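Local coordinates for protein glutathione synthetase-like effector 30 (Gpa-GSS30-apo) (Globodera pallida, PDB 5OET) that belongs to the glutathione synthetase-like effectors of a plant-parasitic nematode, a group that probably arose by neofunctionalization of a housekeeping glutathione synthetase, at residues P44-L47 against L48-L52; A54-W57 against A58-N61; T197-F200 against S201-H204; T225-M228 against A229-L233; S262-I265 against T266-L269. All blocks are in the same frame, centred on the assembly; numbering follows the deposited sequence.

The five contacts show how single helical turns link several helices, two of which, 44-59 and 259-270, also meet across the dimer. None closes a loop longer than a helical turn, and they follow one another in series without nesting or crossing. Contacts 1 and 2 lie at the two ends of helix 44-59. Contact 3, on helix 196-210, packs against contact 2 through Trp57. Contact 4, at the start of helix 225-240, meets contact 3 through a long, weak Arg199-Asp226 ion pair. Contact 5, on the helix of a beta-alpha-beta unit, lies beside contact 4, where Thr227 bonds Gln268. Across the dimer, Asp56 and Trp57 of contact 2 meet Arg263 and His267 of contact 5 in the other subunit.

Contact 1: residues P44-L47 against L48-L52; sequences PQIL and LEQSL
Leu47 and Ser51 mark the inner side of the opening turns of alpha-helix 44-59, where the i to i+4 pattern is complete from the first residue. Leu47 O accepts Ser51 N at 2.8 Å, while the hydroxyl Ser51 OG adds a weak bond to the same Leu47 O. These two residues are buried: Leu47 rests on Leu91 and His457, and Ser51 on Val459 of strand 454-459 and on Pro465. The helix start is looser: Pro44 is exposed and takes part mainly through its backbone, Leu48 N reaching Pro44 O at 2.7 Å. A third flank faces the second subunit. Here Glu49 leaves the helix with CG beside its own backbone N (chi1 -72°) and the chain extended beyond, Glu49 CG passing Gln45 O at 3.4 Å. Its carboxylate is directed to the dimer interface, forming salt bridges with Arg280 and Arg290 of the second subunit, which would probably keep it ionised. One turn on from Ile46, Gln50 follows a similar course along the flank. Its OE1 touches the branch methyl of Ile46, CG2 to OE1 3.7 Å, while its NE2 lies 4.0 Å from Leu47 CD2.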
# COMPACT_ATOMS: atom_id res chain seq x y z
N PRO A 44 -3.52 14.93 23.60
CA PRO A 44 -2.28 14.39 23.01
C PRO A 44 -2.32 12.87 22.80
O PRO A 44 -1.86 12.40 21.76
CB PRO A 44 -1.18 14.77 24.01
CG PRO A 44 -1.80 15.68 24.99
CD PRO A 44 -3.29 15.50 24.94
N GLN A 45 -2.89 12.15 23.76
CA GLN A 45 -3.06 10.69 23.67
C GLN A 45 -3.90 10.29 22.46
O GLN A 45 -3.54 9.35 21.74
CB GLN A 45 -3.67 10.14 24.98
CG GLN A 45 -3.79 8.63 25.12
CD GLN A 45 -2.56 7.88 24.63
OE1 GLN A 45 -2.63 7.23 23.59
NE2 GLN A 45 -1.42 7.99 25.35
N ILE A 46 -4.98 11.01 22.19
CA ILE A 46 -5.76 10.77 20.99
C ILE A 46 -5.00 11.16 19.71
O ILE A 46 -5.01 10.40 18.73
CB ILE A 46 -7.12 11.49 21.04
CG1 ILE A 46 -7.96 10.96 22.23
CG2 ILE A 46 -7.90 11.31 19.74
CD1 ILE A 46 -8.23 9.46 22.22
N LEU A 47 -4.33 12.31 19.70
CA LEU A 47 -3.51 12.70 18.55
C LEU A 47 -2.41 11.68 18.26
O LEU A 47 -2.14 11.37 17.09
CB LEU A 47 -2.89 14.08 18.72
CG LEU A 47 -3.88 15.24 18.61
CD1 LEU A 47 -3.26 16.56 19.07
CD2 LEU A 47 -4.40 15.36 17.20
N LEU A 48 -1.78 11.17 19.32
CA LEU A 48 -0.79 10.11 19.18
C LEU A 48 -1.42 8.89 18.52
O LEU A 48 -0.88 8.36 17.55
CB LEU A 48 -0.16 9.74 20.52
CG LEU A 48 0.71 8.46 20.46
CD1 LEU A 48 1.87 8.61 19.49
CD2 LEU A 48 1.16 8.06 21.84
N GLU A 49 -2.57 8.45 19.03
CA GLU A 49 -3.27 7.27 18.46
C GLU A 49 -3.69 7.49 17.02
O GLU A 49 -3.65 6.56 16.24
CB GLU A 49 -4.45 6.84 19.32
CG GLU A 49 -4.00 6.19 20.62
CD GLU A 49 -5.14 5.77 21.56
OE1 GLU A 49 -5.17 6.21 22.74
OE2 GLU A 49 -6.03 4.97 21.13
N GLN A 50 -4.06 8.71 16.66
CA GLN A 50 -4.39 9.00 15.27
C GLN A 50 -3.16 9.09 14.38
O GLN A 50 -3.24 8.78 13.18
CB GLN A 50 -5.19 10.30 15.19
CG GLN A 50 -6.59 10.19 15.77
CD GLN A 50 -7.37 11.49 15.79
OE1 GLN A 50 -8.55 11.50 16.11
NE2 GLN A 50 -6.71 12.60 15.47
N SER A 51 -2.03 9.52 14.94
CA SER A 51 -0.75 9.46 14.23
C SER A 51 -0.39 8.05 13.80
O SER A 51 -0.01 7.84 12.66
CB SER A 51 0.39 9.95 15.11
OG SER A 51 0.44 11.35 15.05
N LEU A 52 -0.47 7.11 14.75
CA LEU A 52 -0.13 5.72 14.46
C LEU A 52 -1.07 5.11 13.43
O LEU A 52 -0.63 4.39 12.55
CB LEU A 52 -0.14 4.88 15.73
CG LEU A 52 0.92 5.27 16.75
CD1 LEU A 52 0.72 4.45 18.01
CD2 LEU A 52 2.34 5.09 16.23

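Contact 2: residues A54-W57 against A58-N61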
# COMPACT_ATOMS: atom_id res chain seq x y z
N ALA A 54 -2.77 6.88 11.10
CA ALA A 54 -2.46 7.50 9.81
C ALA A 54 -1.25 6.83 9.19
O ALA A 54 -1.29 6.40 8.05
CB ALA A 54 -2.20 9.00 9.97
N LYS A 55 -0.19 6.72 9.99
CA LYS A 55 1.04 6.07 9.57
C LYS A 55 0.78 4.62 9.12
O LYS A 55 1.26 4.22 8.08
CB LYS A 55 2.13 6.18 10.67
CG LYS A 55 2.90 4.92 11.01
CD LYS A 55 3.29 4.86 12.48
CE LYS A 55 2.92 3.51 13.11
NZ LYS A 55 3.63 2.35 12.53
N ASP A 56 0.02 3.84 9.88
CA ASP A 56 -0.29 2.47 9.48
C ASP A 56 -1.17 2.36 8.24
O ASP A 56 -1.08 1.39 7.53
CB ASP A 56 -0.91 1.68 10.63
CG ASP A 56 0.12 1.30 11.70
OD1 ASP A 56 1.33 1.41 11.39
OD2 ASP A 56 -0.27 0.91 12.84
N TRP A 57 -2.01 3.35 7.98
CA TRP A 57 -2.73 3.42 6.71
C TRP A 57 -1.77 3.67 5.53
O TRP A 57 -1.93 3.06 4.47
CB TRP A 57 -3.81 4.50 6.75
CG TRP A 57 -4.79 4.40 5.66
CD1 TRP A 57 -6.03 3.83 5.72
CD2 TRP A 57 -4.66 4.92 4.35
NE1 TRP A 57 -6.66 3.92 4.51
CE2 TRP A 57 -5.85 4.60 3.65
CE3 TRP A 57 -3.65 5.62 3.68
CZ2 TRP A 57 -6.06 4.97 2.34
CZ3 TRP A 57 -3.84 5.96 2.37
CH2 TRP A 57 -5.04 5.64 1.70
N ALA A 58 -0.80 4.57 5.72
CA ALA A 58 0.25 4.83 4.74
C ALA A 58 1.06 3.59 4.38
O ALA A 58 1.26 3.29 3.21
CB ALA A 58 1.19 5.92 5.27
N LEU A 59 1.50 2.86 5.40
CA LEU A 59 2.21 1.58 5.22
C LEU A 59 1.38 0.50 4.53
O LEU A 59 1.94 -0.43 3.94
CB LEU A 59 2.72 1.05 6.57
CG LEU A 59 3.76 1.92 7.26
CD1 LEU A 59 4.03 1.41 8.67
CD2 LEU A 59 5.05 1.97 6.47
N SER A 60 0.07 0.62 4.60
CA SER A 60 -0.85 -0.30 3.95
C SER A 60 -1.28 0.11 2.54
O SER A 60 -2.00 -0.63 1.87
CB SER A 60 -2.08 -0.48 4.85
OG SER A 60 -1.66 -0.95 6.14
N ASN A 61 -0.84 1.27 2.07
CA ASN A 61 -1.35 1.83 0.81
C ASN A 61 -0.30 2.52 -0.04
O ASN A 61 -0.63 3.43 -0.79
CB ASN A 61 -2.49 2.75 1.14
CG ASN A 61 -3.70 1.99 1.54
OD1 ASN A 61 -4.31 1.37 0.69
ND2 ASN A 61 -4.00 1.95 2.82
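Trp57 and Asn61 form the core of the contact, with Ala58 filling the turn between them, where helix 44-59 ends. The side chain of Asn61 lies over one face of the indole: ND2 stands 3.3 Å above the ring plane, over its centre, and the amide is inclined by 27° to the ring. Beside it, Asn61 CB makes a CH-pi contact with the six-membered ring, 3.9 Å from its centroid. The same amide turns back to the backbone, ND2 donating to Trp57 O at 2.9 Å with an N-H...O angle of 158°. Asn61 has CG beside its own N (chi1 -74°), which folds the amide back over the indole. Ala58 keeps the regular helical bond, its N to Ala54 O at 3.0 Å. The pattern holds through Leu59 N to Lys55 O and weakens at Ser60 N, which makes only weak bonds to the carbonyls of Asp56 and Trp57, whereas Ser60 OG gives Asp56 O a good one at 2.8 Å. The indole is also packed against Leu203 and Arg202 of helix 196-210 and meets His267 of the second subunit edge-to-face. Side-chain donors from Ser60 and Asn61 thus take up carbonyls that Ser60 N bonds only weakly, and the bond to Trp57 O and the packing over the indole together probably restrict the amide's rotation.

Contact 3: residues T197-F200 against S201-H204; sequences TPRF and SRLH
Phe200 and Leu203 lie side by side on the inner face of helix 196-210 and point the same way; Leu203 CD2 approaches the phenyl ring obliquely, 4.1 Å from Phe200 CD1. From outside the turn, the ring of Tyr519 meets that of Phe200 with planes about 10° apart, and Leu87 and Leu89 of strand 83-90 add to the apolar surroundings. The imidazole of His204 is held at both nitrogens, NE2 bonding Ser90 O and ND1 bonding Ser521 OG, so its rotation is fixed between two parts of the fold. On another flank of the turn, Arg199 and Arg202 run alongside each other with their guanidinium planes 82° apart. Arg202 bends at chi3 (-61°), which brings its NH2 to 3.9 Å from Arg199 CG. The backbone is regular: His204 N reaches Phe200 O at 2.9 Å, Leu203 N reaches Arg199 O at 2.8 Å, and Arg202 N reaches Pro198 O at 3.1 Å. The two guanidinium groups come no closer than 4.7 Å between Arg199 NE and Arg202 NH2; Arg199 bonds Gly195 O through NH1 and has a long, weak ion pair with Asp226 of helix 225-240, which probably helps offset the like charge beside it.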
# COMPACT_ATOMS: atom_id res chain seq x y z
N THR A 197 0.27 11.18 -4.59
CA THR A 197 -0.76 12.20 -4.46
C THR A 197 -2.17 11.70 -4.24
O THR A 197 -2.82 12.11 -3.30
CB THR A 197 -0.73 13.14 -5.66
OG1 THR A 197 0.55 13.78 -5.68
CG2 THR A 197 -1.81 14.22 -5.56
N PRO A 198 -2.68 10.81 -5.10
CA PRO A 198 -4.05 10.31 -4.86
C PRO A 198 -4.22 9.55 -3.54
O PRO A 198 -5.34 9.47 -3.02
CB PRO A 198 -4.27 9.35 -6.04
CG PRO A 198 -2.89 8.89 -6.38
CD PRO A 198 -2.05 10.12 -6.24
N ARG A 199 -3.14 8.97 -3.04
CA ARG A 199 -3.15 8.23 -1.79
C ARG A 199 -3.18 9.13 -0.55
O ARG A 199 -3.88 8.80 0.41
CB ARG A 199 -1.96 7.28 -1.72
CG ARG A 199 -2.10 6.09 -2.65
CD ARG A 199 -0.74 5.51 -3.00
NE ARG A 199 -0.97 4.25 -3.70
CZ ARG A 199 -1.19 4.12 -5.01
NH1 ARG A 199 -1.19 5.18 -5.84
NH2 ARG A 199 -1.43 2.90 -5.49
N PHE A 200 -2.43 10.22 -0.55
CA PHE A 200 -2.50 11.19 0.55
C PHE A 200 -3.87 11.83 0.58
O PHE A 200 -4.45 12.04 1.65
CB PHE A 200 -1.40 12.26 0.47
CG PHE A 200 -0.09 11.80 1.03
CD1 PHE A 200 -0.00 11.44 2.37
CD2 PHE A 200 1.05 11.68 0.22
CE1 PHE A 200 1.19 10.97 2.90
CE2 PHE A 200 2.24 11.20 0.75
CZ PHE A 200 2.31 10.84 2.10
N SER A 201 -4.38 12.13 -0.60
CA SER A 201 -5.73 12.66 -0.76
C SER A 201 -6.73 11.74 -0.06
O SER A 201 -7.51 12.21 0.75
CB SER A 201 -6.03 12.80 -2.26
OG SER A 201 -7.24 13.45 -2.53
N ARG A 202 -6.65 10.44 -0.33
CA ARG A 202 -7.50 9.45 0.35
C ARG A 202 -7.23 9.34 1.85
O ARG A 202 -8.17 9.15 2.64
CB ARG A 202 -7.39 8.04 -0.30
CG ARG A 202 -8.15 7.91 -1.63
CD ARG A 202 -8.34 6.47 -2.08
NE ARG A 202 -7.04 5.80 -2.30
CZ ARG A 202 -6.68 4.60 -1.83
NH1 ARG A 202 -7.53 3.82 -1.13
NH2 ARG A 202 -5.43 4.16 -2.10
N LEU A 203 -5.96 9.43 2.24
CA LEU A 203 -5.58 9.36 3.65
C LEU A 203 -6.29 10.43 4.45
O LEU A 203 -6.90 10.14 5.48
CB LEU A 203 -4.06 9.52 3.85
CG LEU A 203 -3.56 9.50 5.31
CD1 LEU A 203 -4.16 8.34 6.10
CD2 LEU A 203 -2.04 9.45 5.33
N HIS A 204 -6.21 11.66 3.97
CA HIS A 204 -6.75 12.81 4.67
C HIS A 204 -8.25 12.90 4.63
O HIS A 204 -8.84 13.42 5.56
CB HIS A 204 -6.13 14.10 4.14
CG HIS A 204 -4.74 14.33 4.62
ND1 HIS A 204 -3.93 15.32 4.10
CD2 HIS A 204 -4.01 13.72 5.58
CE1 HIS A 204 -2.77 15.30 4.73
NE2 HIS A 204 -2.79 14.33 5.63

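Contact 4: residues T225-M228 against A229-L233; sequences TDTM and AAETL
Met228 O is gripped twice by Thr232, near the start of helix 225-240: the hydroxyl OG1 reaches it at 2.9 Å and the backbone N at 3.2 Å, from opposite faces of the carbonyl plane. What allows both hydrogen bonds is the Thr232 rotamer, with OG1 beside its backbone N (chi1 -55°), folding the hydroxyl back over the preceding turn. Thr227 takes the same kind of rotamer to another end. Its OG1 bonds Gln268 on the neighbouring helix, while its methyl faces forward along the helix, CG2 lying 3.6 Å from Glu231 OE1. Glu231, extended beyond CG, crosses Thr227 at a slant and carries its carboxylate on to a salt bridge with Arg495. Asp226 differs, its chi1 of 54° turning the carboxylate back to the helix start, where OD1 accepts Thr227 N at 2.8 Å from above the carboxylate plane. Met228 runs out with CG opposite its own N and then bends at chi3 (70°), which brings CE to 4.3 Å from Ala229 CB. The small Ala229 and Ala230 complete the turn and face helix 259-270, touching Ile265 and Gln268 respectively. Met228 and Thr232 turn instead to the large sheet, where they meet Ser494 of strand 490-504 and Cys480 of strand 469-484.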
# COMPACT_ATOMS: atom_id res chain seq x y z
N THR A 225 -4.21 11.44 -9.87
CA THR A 225 -3.02 11.83 -10.61
C THR A 225 -2.22 10.62 -11.12
O THR A 225 -1.55 10.72 -12.16
CB THR A 225 -2.14 12.78 -9.78
OG1 THR A 225 -2.77 14.05 -9.71
CG2 THR A 225 -0.78 13.01 -10.40
N ASP A 226 -2.28 9.50 -10.39
CA ASP A 226 -1.73 8.24 -10.94
C ASP A 226 -2.44 7.85 -12.25
O ASP A 226 -1.78 7.51 -13.23
CB ASP A 226 -1.72 7.07 -9.91
CG ASP A 226 -3.08 6.80 -9.26
OD1 ASP A 226 -4.09 7.51 -9.54
OD2 ASP A 226 -3.11 5.86 -8.42
N THR A 227 -3.76 7.96 -12.25
CA THR A 227 -4.57 7.76 -13.45
C THR A 227 -4.23 8.75 -14.56
O THR A 227 -4.12 8.36 -15.71
CB THR A 227 -6.07 7.88 -13.09
OG1 THR A 227 -6.40 6.82 -12.19
CG2 THR A 227 -6.99 7.82 -14.32
N MET A 228 -4.07 10.02 -14.20
CA MET A 228 -3.75 11.08 -15.16
C MET A 228 -2.52 10.72 -15.99
O MET A 228 -2.53 10.85 -17.22
CB MET A 228 -3.45 12.38 -14.41
CG MET A 228 -2.92 13.51 -15.28
SD MET A 228 -1.88 14.69 -14.42
CE MET A 228 -0.40 13.75 -14.09
N ALA A 229 -1.46 10.33 -15.27
CA ALA A 229 -0.20 9.93 -15.89
C ALA A 229 -0.40 8.70 -16.80
O ALA A 229 0.03 8.70 -17.94
CB ALA A 229 0.85 9.65 -14.82
N ALA A 230 -1.10 7.70 -16.28
CA ALA A 230 -1.46 6.51 -17.04
C ALA A 230 -2.21 6.85 -18.32
O ALA A 230 -1.83 6.39 -19.39
CB ALA A 230 -2.28 5.56 -16.19
N GLU A 231 -3.25 7.68 -18.22
CA GLU A 231 -4.07 8.06 -19.39
C GLU A 231 -3.26 8.77 -20.46
O GLU A 231 -3.58 8.65 -21.64
CB GLU A 231 -5.24 8.95 -19.00
CG GLU A 231 -6.37 8.26 -18.22
CD GLU A 231 -7.38 9.25 -17.58
OE1 GLU A 231 -8.54 8.84 -17.36
OE2 GLU A 231 -7.01 10.43 -17.29
N THR A 232 -2.22 9.50 -20.06
CA THR A 232 -1.38 10.24 -20.99
C THR A 232 -0.33 9.34 -21.66
O THR A 232 -0.02 9.51 -22.85
CB THR A 232 -0.69 11.42 -20.26
OG1 THR A 232 -1.68 12.24 -19.64
CG2 THR A 232 0.11 12.28 -21.23
N LEU A 233 0.24 8.40 -20.90
CA LEU A 233 1.12 7.36 -21.46
C LEU A 233 0.40 6.45 -22.47
O LEU A 233 0.95 6.14 -23.52
CB LEU A 233 1.73 6.49 -20.35
CG LEU A 233 2.90 7.09 -19.55
CD1 LEU A 233 3.12 6.29 -18.28
CD2 LEU A 233 4.18 7.16 -20.38

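Contact 5: residues S262-I265 against T266-L269; sequences SRQI and THQL
Arg263 O is bonded by two groups from the next turn of helix 259-270, the helix of a beta-alpha-beta unit that links strand 246-251 to the parallel strand 279-283. His267 N makes the i to i+4 helical bond to it at 3.1 Å, rather bent, with an N-H...O angle of 139°. Thr266 OG1 also donates to this carbonyl; the modelled bond is very short and its length is doubtful. That hydroxyl is placed near Arg263 O by a chi1 of 67°, which sets OG1 between its own N and carbonyl carbon. The imidazole of His267 also lies with one face over the oxygen, as packing, Arg263 O standing 3.0 Å above the ring plane and over its centre. Nearer the rim of that face is the backbone N of Gln264. The bonds on either side in the sequence, Thr266 N to Ser262 O and Gln268 N to Gln264 O, are weak. Arg263 extends toward the subunit interface, forming a cation-pi contact with Phe281 of its own chain and a salt bridge with Asp56 of the second subunit. Thr266 and Leu269 instead face the strands of their own unit, both touching Cys279 of strand 279-283. At the end of the turn, Leu269 N reaches Ile265 O at 3.0 Å.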
# COMPACT_ATOMS: atom_id res chain seq x y z
N SER A 262 6.46 5.08 -10.03
CA SER A 262 6.46 4.53 -11.41
C SER A 262 5.62 3.25 -11.52
O SER A 262 4.85 3.10 -12.47
CB SER A 262 7.89 4.24 -11.91
OG SER A 262 8.56 5.43 -12.33
N ARG A 263 5.74 2.36 -10.55
CA ARG A 263 5.01 1.10 -10.54
C ARG A 263 3.55 1.33 -10.35
O ARG A 263 2.72 0.60 -10.91
CB ARG A 263 5.52 0.20 -9.44
CG ARG A 263 6.94 -0.29 -9.66
CD ARG A 263 6.96 -1.43 -10.63
NE ARG A 263 8.26 -2.06 -10.68
CZ ARG A 263 8.65 -2.92 -11.63
NH1 ARG A 263 7.84 -3.25 -12.63
NH2 ARG A 263 9.87 -3.45 -11.57
N GLN A 264 3.22 2.32 -9.55
CA GLN A 264 1.82 2.68 -9.27
C GLN A 264 1.14 3.29 -10.46
O GLN A 264 -0.07 3.16 -10.59
CB GLN A 264 1.73 3.62 -8.05
CG GLN A 264 1.93 2.89 -6.73
CD GLN A 264 2.35 3.77 -5.58
OE1 GLN A 264 2.75 3.27 -4.54
NE2 GLN A 264 2.24 5.08 -5.74
N ILE A 265 1.91 3.95 -11.32
CA ILE A 265 1.36 4.44 -12.59
C ILE A 265 0.90 3.25 -13.42
O ILE A 265 -0.20 3.28 -13.96
CB ILE A 265 2.34 5.34 -13.39
CG1 ILE A 265 2.53 6.66 -12.65
CG2 ILE A 265 1.81 5.68 -14.76
CD1 ILE A 265 3.80 7.40 -12.99
N THR A 266 1.73 2.20 -13.48
CA THR A 266 1.42 1.01 -14.26
C THR A 266 0.24 0.24 -13.71
O THR A 266 -0.46 -0.42 -14.46
CB THR A 266 2.61 0.02 -14.38
OG1 THR A 266 2.89 -0.56 -13.10
CG2 THR A 266 3.85 0.71 -14.94
N HIS A 267 0.01 0.31 -12.40
CA HIS A 267 -1.17 -0.35 -11.82
C HIS A 267 -2.43 0.33 -12.34
O HIS A 267 -3.43 -0.34 -12.56
CB HIS A 267 -1.15 -0.37 -10.29
CG HIS A 267 0.09 -0.96 -9.70
ND1 HIS A 267 0.54 -0.62 -8.44
CD2 HIS A 267 1.00 -1.82 -10.21
CE1 HIS A 267 1.67 -1.27 -8.19
NE2 HIS A 267 1.97 -2.00 -9.25
N GLN A 268 -2.37 1.63 -12.58
CA GLN A 268 -3.49 2.33 -13.22
C GLN A 268 -3.60 2.07 -14.73
O GLN A 268 -4.69 1.97 -15.26
CB GLN A 268 -3.43 3.83 -12.94
CG GLN A 268 -3.75 4.20 -11.49
CD GLN A 268 -5.11 3.70 -11.06
OE1 GLN A 268 -6.12 3.99 -11.71
NE2 GLN A 268 -5.15 2.92 -9.99
N LEU A 269 -2.46 1.98 -15.41
CA LEU A 269 -2.43 1.72 -16.86
C LEU A 269 -3.08 0.38 -17.23
O LEU A 269 -3.79 0.30 -18.22
CB LEU A 269 -0.99 1.76 -17.37
CG LEU A 269 -0.72 1.67 -18.87
CD1 LEU A 269 -1.42 2.79 -19.62
CD2 LEU A 269 0.77 1.74 -19.15